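Local coordinates for photoreceptor-histidine kinase BphP (Stigmatella aurantiaca DW4/3-1, PDB 6BAF), which probably senses red and far-red light through a bound bilin chromophore and passes the signal on as a histidine kinase, at residues G152-D157 with A255-S260; R158-R163 with L270-Q275. One frame throughout, in Å; residues are numbered along the deposited sequence.

Contact 1 of 2, residues G152-D157 with A255-S260; sequences GLTGFD and ASMSIS. With BLR (3-[5-[(Z)-(4-ethenyl-3-methyl-5-oxidanylidene-pyrrol-2-ylidene)methyl]-2-[[5-[(Z)-(3-ethenyl-4-methyl-5-oxidanylidene-pyrrol-2-ylidene)methyl]-3-(3-hydroxy-3-oxopropyl)-4-methyl-1H-pyrrol-2-yl]methyl]-4-methyl-1H-pyrrol-3-yl]propanoic acid), chain B.
The far end of the Phe156 ring, CE1, CZ and CE2, meets strand 255-260 obliquely, its CE2 3.6 Å from Met257 CB and its CZ 3.8 Å from the backbone carbon of Ser256. CE1, on the other side of CZ from CE2, lies 3.9 Å from Ala255 O and a little farther from the Ala255 methyl. Ala255 suits this place because its small side chain leaves room for an aromatic ring. Met257 crosses the Phe156 side chain at about a right angle; with CG anti to its backbone N (chi1 178°) and a bend at chi3, it meets Thr154 tip to tip, CE to CG2 at 3.7 Å. The Thr154 hydroxyl accepts from Phe156 N at 3.1 Å, an ST turn that begins at the last helical residue, and also bonds Val150 O. Gly155 takes the positive phi there. Without the ring, as with an alanine at Phe156, Met257 CB and the Ala255 methyl would probably lose their apolar partner and a gap would open between loop and strand. On the other side of the strand, Ser256 OG (2.8 Å to O2A) and Ser258 OG (2.6 Å to O1A) hold one propionate of the bilin. Cys273 and Gln275 of strand 266-275 also touch Phe156, Leu207 and Ile209 of strand 207-210 border Met257, and Cys290 of helix 284-300 packs on Thr154.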
loop_
_atom_site.group_PDB
_atom_site.type_symbol
_atom_site.label_atom_id
_atom_site.label_comp_id
_atom_site.label_asym_id
_atom_site.label_seq_id
_atom_site.Cartn_x
_atom_site.Cartn_y
_atom_site.Cartn_z
ATOM N N GLY A 152 -13.463 5.633 8.910
ATOM C CA GLY A 152 -12.424 5.486 9.922
ATOM C C GLY A 152 -11.128 6.187 9.558
ATOM O O GLY A 152 -10.544 6.896 10.379
ATOM N N LEU A 153 -10.659 6.017 8.317
ATOM C CA LEU A 153 -9.405 6.674 7.919
ATOM C C LEU A 153 -9.515 8.201 7.901
ATOM O O LEU A 153 -8.561 8.901 8.265
ATOM C CB LEU A 153 -8.974 6.186 6.539
ATOM C CG LEU A 153 -8.621 4.713 6.525
ATOM C CD1 LEU A 153 -8.533 4.183 5.080
ATOM C CD2 LEU A 153 -7.304 4.506 7.306
ATOM N N THR A 154 -10.645 8.751 7.430
ATOM C CA THR A 154 -10.724 10.200 7.179
ATOM C C THR A 154 -11.315 10.963 8.348
ATOM O O THR A 154 -11.083 12.173 8.492
ATOM C CB THR A 154 -11.605 10.486 5.947
ATOM O OG1 THR A 154 -12.947 10.050 6.232
ATOM C CG2 THR A 154 -11.130 9.710 4.723
ATOM N N GLY A 155 -12.127 10.313 9.169
ATOM C CA GLY A 155 -12.830 11.103 10.161
ATOM C C GLY A 155 -14.041 11.864 9.648
ATOM O O GLY A 155 -14.570 12.714 10.368
ATOM N N PHE A 156 -14.497 11.598 8.432
ATOM C CA PHE A 156 -15.677 12.291 7.930
ATOM C C PHE A 156 -16.937 11.916 8.728
ATOM O O PHE A 156 -17.132 10.759 9.114
ATOM C CB PHE A 156 -15.863 11.953 6.442
ATOM C CG PHE A 156 -15.229 12.962 5.492
ATOM C CD1 PHE A 156 -15.791 14.230 5.320
ATOM C CD2 PHE A 156 -14.095 12.622 4.735
ATOM C CE1 PHE A 156 -15.241 15.175 4.392
ATOM C CE2 PHE A 156 -13.533 13.541 3.810
ATOM C CZ PHE A 156 -14.110 14.828 3.650
ATOM N N ASP A 157 -17.824 12.897 8.919
ATOM C CA ASP A 157 -19.108 12.645 9.576
ATOM C C ASP A 157 -19.945 11.612 8.859
ATOM O O ASP A 157 -20.716 10.898 9.510
ATOM C CB ASP A 157 -19.928 13.934 9.684
ATOM C CG ASP A 157 -19.347 14.883 10.679
ATOM O OD1 ASP A 157 -18.825 14.369 11.681
ATOM O OD2 ASP A 157 -19.361 16.128 10.474
ATOM N N ALA A 255 -17.710 20.306 4.074
ATOM C CA ALA A 255 -16.557 19.736 3.399
ATOM C C ALA A 255 -16.984 18.411 2.802
ATOM O O ALA A 255 -17.934 17.773 3.275
ATOM C CB ALA A 255 -15.353 19.572 4.356
ATOM N N SER A 256 -16.271 17.987 1.760
ATOM C CA SER A 256 -16.698 16.830 0.981
ATOM C C SER A 256 -15.486 16.127 0.388
ATOM O O SER A 256 -14.470 16.765 0.120
ATOM C CB SER A 256 -17.598 17.269 -0.175
ATOM O OG SER A 256 -18.240 16.154 -0.716
ATOM N N MET A 257 -15.625 14.834 0.113
ATOM C CA MET A 257 -14.646 14.099 -0.676
ATOM C C MET A 257 -15.392 12.968 -1.350
ATOM O O MET A 257 -16.238 12.341 -0.711
ATOM C CB MET A 257 -13.496 13.551 0.210
ATOM C CG MET A 257 -12.450 12.711 -0.548
ATOM S SD MET A 257 -11.117 11.970 0.511
ATOM C CE MET A 257 -12.028 10.590 1.218
ATOM N N SER A 258 -15.129 12.712 -2.636
ATOM C CA SER A 258 -15.721 11.536 -3.257
ATOM C C SER A 258 -14.682 10.827 -4.118
ATOM O O SER A 258 -13.660 11.397 -4.516
ATOM C CB SER A 258 -17.001 11.853 -4.074
ATOM O OG SER A 258 -16.777 12.905 -5.016
ATOM N N ILE A 259 -14.958 9.553 -4.361
ATOM C CA ILE A 259 -14.091 8.645 -5.086
ATOM C C ILE A 259 -14.963 7.897 -6.073
ATOM O O ILE A 259 -16.024 7.382 -5.704
ATOM C CB ILE A 259 -13.362 7.685 -4.115
ATOM C CG1 ILE A 259 -12.426 8.510 -3.237
ATOM C CG2 ILE A 259 -12.522 6.644 -4.871
ATOM C CD1 ILE A 259 -12.165 7.867 -1.889
ATOM N N SER A 260 -14.519 7.822 -7.328
ATOM C CA SER A 260 -15.288 7.149 -8.366
ATOM C C SER A 260 -15.184 5.640 -8.220
ATOM O O SER A 260 -14.104 5.102 -7.976
ATOM C CB SER A 260 -14.778 7.544 -9.754
ATOM O OG SER A 260 -14.667 8.968 -9.875
HETATM C CHA BLR B . -20.894 17.380 -8.158
HETATM N NA BLR B . -22.785 16.470 -6.738
HETATM C C1A BLR B . -21.494 16.491 -7.100
HETATM C C2A BLR B . -20.764 15.558 -6.357
HETATM C C3A BLR B . -21.631 14.929 -5.539
HETATM C C4A BLR B . -22.883 15.517 -5.773
HETATM C CMA BLR B . -21.254 13.784 -4.552
HETATM C CAA BLR B . -19.261 15.309 -6.501
HETATM C CBA BLR B . -18.402 16.336 -5.717
HETATM C CGA BLR B . -18.378 16.030 -4.212
HETATM O O1A BLR B . -17.921 14.903 -3.859
HETATM O O2A BLR B . -18.804 16.861 -3.321
HETATM C CHB BLR B . -24.236 15.212 -5.166
HETATM N NB BLR B . -23.609 14.877 -2.750
HETATM C C1B BLR B . -24.463 14.710 -3.986
HETATM C C2B BLR B . -25.634 13.894 -3.583
HETATM C C3B BLR B . -25.557 13.542 -2.224
HETATM C C4B BLR B . -24.317 14.114 -1.630
HETATM C CMB BLR B . -26.784 13.454 -4.496
HETATM O OB BLR B . -23.929 14.038 -0.518
HETATM C CAB BLR B . -26.616 12.665 -1.535
HETATM C CBB BLR B . -26.461 12.226 -0.308
HETATM N NC BLR B . -25.854 19.779 -8.496
HETATM C C1C BLR B . -27.340 19.990 -8.267
HETATM C C2C BLR B . -27.807 20.823 -9.416
HETATM C C3C BLR B . -26.750 21.113 -10.318
HETATM C C4C BLR B . -25.496 20.490 -9.790
HETATM C CMC BLR B . -29.251 21.251 -9.566
HETATM O OC BLR B . -27.995 19.597 -7.363
HETATM C CAC BLR B . -26.863 21.945 -11.610
HETATM C CBC BLR B . -27.774 21.662 -12.560
HETATM C CHD BLR B . -24.326 20.555 -10.347
HETATM N ND BLR B . -22.995 18.705 -8.891
HETATM C C1D BLR B . -23.111 19.778 -9.905
HETATM C C2D BLR B . -21.820 20.066 -10.507
HETATM C C3D BLR B . -20.861 19.149 -9.901
HETATM C C4D BLR B . -21.555 18.266 -8.896
HETATM C CMD BLR B . -21.560 21.118 -11.592
HETATM C CAD BLR B . -19.379 19.092 -10.207
HETATM C CBD BLR B . -18.637 19.881 -9.140
HETATM C CGD BLR B . -17.219 19.851 -9.677
HETATM O O1D BLR B . -16.624 18.726 -9.800
HETATM O O2D BLR B . -16.698 20.937 -10.076
#

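Contact 2 of 2, residues R158-R163 with L270-Q275; sequences RAIIYR and LISCTQ. With BLR (3-[5-[(Z)-(4-ethenyl-3-methyl-5-oxidanylidene-pyrrol-2-ylidene)methyl]-2-[[5-[(Z)-(3-ethenyl-4-methyl-5-oxidanylidene-pyrrol-2-ylidene)methyl]-3-(3-hydroxy-3-oxopropyl)-4-methyl-1H-pyrrol-2-yl]methyl]-4-methyl-1H-pyrrol-3-yl]propanoic acid), chain B.
Backbone hydrogen bonds join Arg158, Ile160 and Tyr162 to Thr274, Ser272 and Leu270 as antiparallel hydrogen-bonded pairs, each bonded in both directions. The straightest runs from Tyr162 N to Leu270 O (2.8 Å, 174° at the hydrogen). Between them, Ala159 with Cys273 and Ile161 with Ile271 form non-hydrogen-bonded pairs, where CA-H groups approach carbonyl oxygens, as Cys273 CA does Arg158 O.

A polar side-chain contact adds to the end of the pairing. The Arg158 chain, extended at first and bent at chi3 (42°), brings its guanidinium edge to the Thr274 hydroxyl. NE donates to OG1 at 3.2 Å, 16° out of the guanidinium plane, and NH1 adds a weak bond to the same oxygen. NH2 bonds the main-chain carbonyl of Asp182.

These are central strands of the antiparallel GAF sheet, whose two faces do different work. Toward helix 139-154, apolar side chains suit the core: Ile161 CD1 lies beside Ile271 CG1 at 3.8 Å, the two side chains pointing the same way, while the small Ala159 leaves space for Cys273 SG.

Contacts with the bilin belong to the other face. Ile160 CG1 packs on Ser272 CB at 3.7 Å, and its CD1 reaches the vinyl carbon CBB. Tyr162 OH lies 3.7 Å from the methyl CMB, which approaches the ring obliquely; Leu270 CD1 and Ser272 OG each come to 3.8 Å from the methyl CMA. Thr274 serves both neighbours, its OG1 turned to Arg158 and its CG2 to the chromophore oxygen OB.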
loop_
_atom_site.group_PDB
_atom_site.type_symbol
_atom_site.label_atom_id
_atom_site.label_comp_id
_atom_site.label_asym_id
_atom_site.label_seq_id
_atom_site.Cartn_x
_atom_site.Cartn_y
_atom_site.Cartn_z
ATOM N N ARG A 158 -19.861 11.530 7.527
ATOM C CA ARG A 158 -20.693 10.591 6.798
ATOM C C ARG A 158 -19.926 10.063 5.602
ATOM O O ARG A 158 -19.236 10.823 4.926
ATOM C CB ARG A 158 -22.018 11.268 6.354
ATOM C CG ARG A 158 -22.997 10.391 5.501
ATOM C CD ARG A 158 -24.466 11.061 5.390
ATOM N NE ARG A 158 -24.276 12.474 5.174
ATOM C CZ ARG A 158 -24.871 13.462 5.813
ATOM N NH1 ARG A 158 -24.511 14.693 5.488
ATOM N NH2 ARG A 158 -25.829 13.247 6.714
ATOM N N ALA A 159 -20.078 8.778 5.306
ATOM C CA ALA A 159 -19.536 8.188 4.098
ATOM C C ALA A 159 -20.610 7.280 3.544
ATOM O O ALA A 159 -21.153 6.455 4.285
ATOM C CB ALA A 159 -18.242 7.381 4.356
ATOM N N ILE A 160 -20.919 7.412 2.248
ATOM C CA ILE A 160 -21.933 6.583 1.623
ATOM C C ILE A 160 -21.349 5.944 0.380
ATOM O O ILE A 160 -20.342 6.403 -0.167
ATOM C CB ILE A 160 -23.206 7.395 1.270
ATOM C CG1 ILE A 160 -22.876 8.483 0.218
ATOM C CG2 ILE A 160 -23.773 8.037 2.540
ATOM C CD1 ILE A 160 -24.146 9.054 -0.544
ATOM N N ILE A 161 -21.979 4.855 -0.050
ATOM C CA ILE A 161 -21.880 4.384 -1.424
ATOM C C ILE A 161 -23.085 4.937 -2.184
ATOM O O ILE A 161 -24.238 4.694 -1.808
ATOM C CB ILE A 161 -21.864 2.853 -1.530
ATOM C CG1 ILE A 161 -20.689 2.210 -0.751
ATOM C CG2 ILE A 161 -21.756 2.508 -2.997
ATOM C CD1 ILE A 161 -19.334 2.736 -1.150
ATOM N N TYR A 162 -22.829 5.657 -3.264
ATOM C CA TYR A 162 -23.865 6.270 -4.077
ATOM C C TYR A 162 -23.827 5.550 -5.412
ATOM O O TYR A 162 -22.860 5.681 -6.158
ATOM C CB TYR A 162 -23.578 7.759 -4.220
ATOM C CG TYR A 162 -24.667 8.555 -4.940
ATOM C CD1 TYR A 162 -25.843 8.921 -4.269
ATOM C CD2 TYR A 162 -24.514 8.943 -6.275
ATOM C CE1 TYR A 162 -26.842 9.670 -4.904
ATOM C CE2 TYR A 162 -25.519 9.701 -6.934
ATOM C CZ TYR A 162 -26.671 10.060 -6.233
ATOM O OH TYR A 162 -27.666 10.793 -6.849
ATOM N N ARG A 163 -24.848 4.780 -5.716
ATOM C CA ARG A 163 -24.832 3.943 -6.898
ATOM C C ARG A 163 -25.750 4.525 -7.972
ATOM O O ARG A 163 -26.859 4.952 -7.662
ATOM C CB ARG A 163 -25.291 2.532 -6.544
ATOM C CG ARG A 163 -25.195 1.621 -7.737
ATOM C CD ARG A 163 -25.822 0.278 -7.430
ATOM N NE ARG A 163 -25.611 -0.604 -8.577
ATOM C CZ ARG A 163 -25.867 -1.911 -8.570
ATOM N NH1 ARG A 163 -26.343 -2.496 -7.458
ATOM N NH2 ARG A 163 -25.624 -2.627 -9.668
ATOM N N LEU A 270 -20.169 6.192 -6.525
ATOM C CA LEU A 270 -19.195 7.013 -5.844
ATOM C C LEU A 270 -19.130 6.532 -4.408
ATOM O O LEU A 270 -20.137 6.095 -3.858
ATOM C CB LEU A 270 -19.571 8.512 -5.810
ATOM C CG LEU A 270 -19.797 9.332 -7.084
ATOM C CD1 LEU A 270 -20.093 10.752 -6.616
ATOM C CD2 LEU A 270 -18.571 9.318 -7.954
ATOM N N ILE A 271 -17.950 6.622 -3.815
ATOM C CA ILE A 271 -17.825 6.729 -2.372
ATOM C C ILE A 271 -17.874 8.216 -2.090
ATOM O O ILE A 271 -16.999 8.957 -2.533
ATOM C CB ILE A 271 -16.509 6.124 -1.845
ATOM C CG1 ILE A 271 -16.306 4.682 -2.325
ATOM C CG2 ILE A 271 -16.491 6.168 -0.312
ATOM C CD1 ILE A 271 -14.831 4.184 -2.155
ATOM N N SER A 272 -18.879 8.666 -1.352
ATOM C CA SER A 272 -19.077 10.087 -1.104
ATOM C C SER A 272 -19.003 10.339 0.386
ATOM O O SER A 272 -19.746 9.716 1.143
ATOM C CB SER A 272 -20.459 10.564 -1.655
ATOM O OG SER A 272 -20.680 11.939 -1.294
ATOM N N CYS A 273 -18.132 11.257 0.808
ATOM C CA CYS A 273 -17.966 11.619 2.212
ATOM C C CYS A 273 -18.328 13.065 2.400
ATOM O O CYS A 273 -18.012 13.907 1.543
ATOM C CB CYS A 273 -16.520 11.447 2.724
ATOM S SG CYS A 273 -15.858 9.837 2.275
ATOM N N THR A 274 -18.947 13.359 3.545
ATOM C CA THR A 274 -19.381 14.716 3.833
ATOM C C THR A 274 -19.160 15.002 5.306
ATOM O O THR A 274 -19.255 14.112 6.163
ATOM C CB THR A 274 -20.873 14.933 3.448
ATOM O OG1 THR A 274 -21.655 13.843 3.936
ATOM C CG2 THR A 274 -21.046 14.956 1.907
ATOM N N GLN A 275 -18.842 16.251 5.581
ATOM C CA GLN A 275 -18.631 16.754 6.926
ATOM C C GLN A 275 -19.740 17.751 7.205
ATOM O O GLN A 275 -19.920 18.691 6.426
ATOM C CB GLN A 275 -17.278 17.447 7.032
ATOM C CG GLN A 275 -16.867 17.758 8.455
ATOM C CD GLN A 275 -16.377 16.520 9.208
ATOM O OE1 GLN A 275 -16.557 15.371 8.777
ATOM N NE2 GLN A 275 -15.723 16.758 10.319
HETATM C CHA BLR B . -20.894 17.380 -8.158
HETATM N NA BLR B . -22.785 16.470 -6.738
HETATM C C1A BLR B . -21.494 16.491 -7.100
HETATM C C2A BLR B . -20.764 15.558 -6.357
HETATM C C3A BLR B . -21.631 14.929 -5.539
HETATM C C4A BLR B . -22.883 15.517 -5.773
HETATM C CMA BLR B . -21.254 13.784 -4.552
HETATM C CAA BLR B . -19.261 15.309 -6.501
HETATM C CBA BLR B . -18.402 16.336 -5.717
HETATM C CGA BLR B . -18.378 16.030 -4.212
HETATM O O1A BLR B . -17.921 14.903 -3.859
HETATM O O2A BLR B . -18.804 16.861 -3.321
HETATM C CHB BLR B . -24.236 15.212 -5.166
HETATM N NB BLR B . -23.609 14.877 -2.750
HETATM C C1B BLR B . -24.463 14.710 -3.986
HETATM C C2B BLR B . -25.634 13.894 -3.583
HETATM C C3B BLR B . -25.557 13.542 -2.224
HETATM C C4B BLR B . -24.317 14.114 -1.630
HETATM C CMB BLR B . -26.784 13.454 -4.496
HETATM O OB BLR B . -23.929 14.038 -0.518
HETATM C CAB BLR B . -26.616 12.665 -1.535
HETATM C CBB BLR B . -26.461 12.226 -0.308
HETATM N NC BLR B . -25.854 19.779 -8.496
HETATM C C1C BLR B . -27.340 19.990 -8.267
HETATM C C2C BLR B . -27.807 20.823 -9.416
HETATM C C3C BLR B . -26.750 21.113 -10.318
HETATM C C4C BLR B . -25.496 20.490 -9.790
HETATM C CMC BLR B . -29.251 21.251 -9.566
HETATM O OC BLR B . -27.995 19.597 -7.363
HETATM C CAC BLR B . -26.863 21.945 -11.610
HETATM C CBC BLR B . -27.774 21.662 -12.560
HETATM C CHD BLR B . -24.326 20.555 -10.347
HETATM N ND BLR B . -22.995 18.705 -8.891
HETATM C C1D BLR B . -23.111 19.778 -9.905
HETATM C C2D BLR B . -21.820 20.066 -10.507
HETATM C C3D BLR B . -20.861 19.149 -9.901
HETATM C C4D BLR B . -21.555 18.266 -8.896
HETATM C CMD BLR B . -21.560 21.118 -11.592
HETATM C CAD BLR B . -19.379 19.092 -10.207
HETATM C CBD BLR B . -18.637 19.881 -9.140
HETATM C CGD BLR B . -17.219 19.851 -9.677
HETATM O O1D BLR B . -16.624 18.726 -9.800
HETATM O O2D BLR B . -16.698 20.937 -10.076
#

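In the fold
Both contacts reach the same sheet, contact 1 through strand 255-263 and contact 2 through strands 158-164 and 266-275, and their centres lie about 7 Å apart. Strand 266-275 runs antiparallel between the other two, so the three lie side by side, with the Phe156 packing on the helix side and the bilin on the other. The contacts join directly where Met257 O lies 2.7 Å from Cys273 N, a probable backbone hydrogen bond, and where Asp157 N is 2.8 Å from Gln275 OE1, at the turn leading into strand 158-164. Their roles at the pocket differ: contact 1 supplies hydroxyls to a propionate, contact 2 mainly van der Waals contacts to two of the pyrrole rings. Tyr202, Arg238, Ser241 and His244 add further hydrogen bonds to the chromophore.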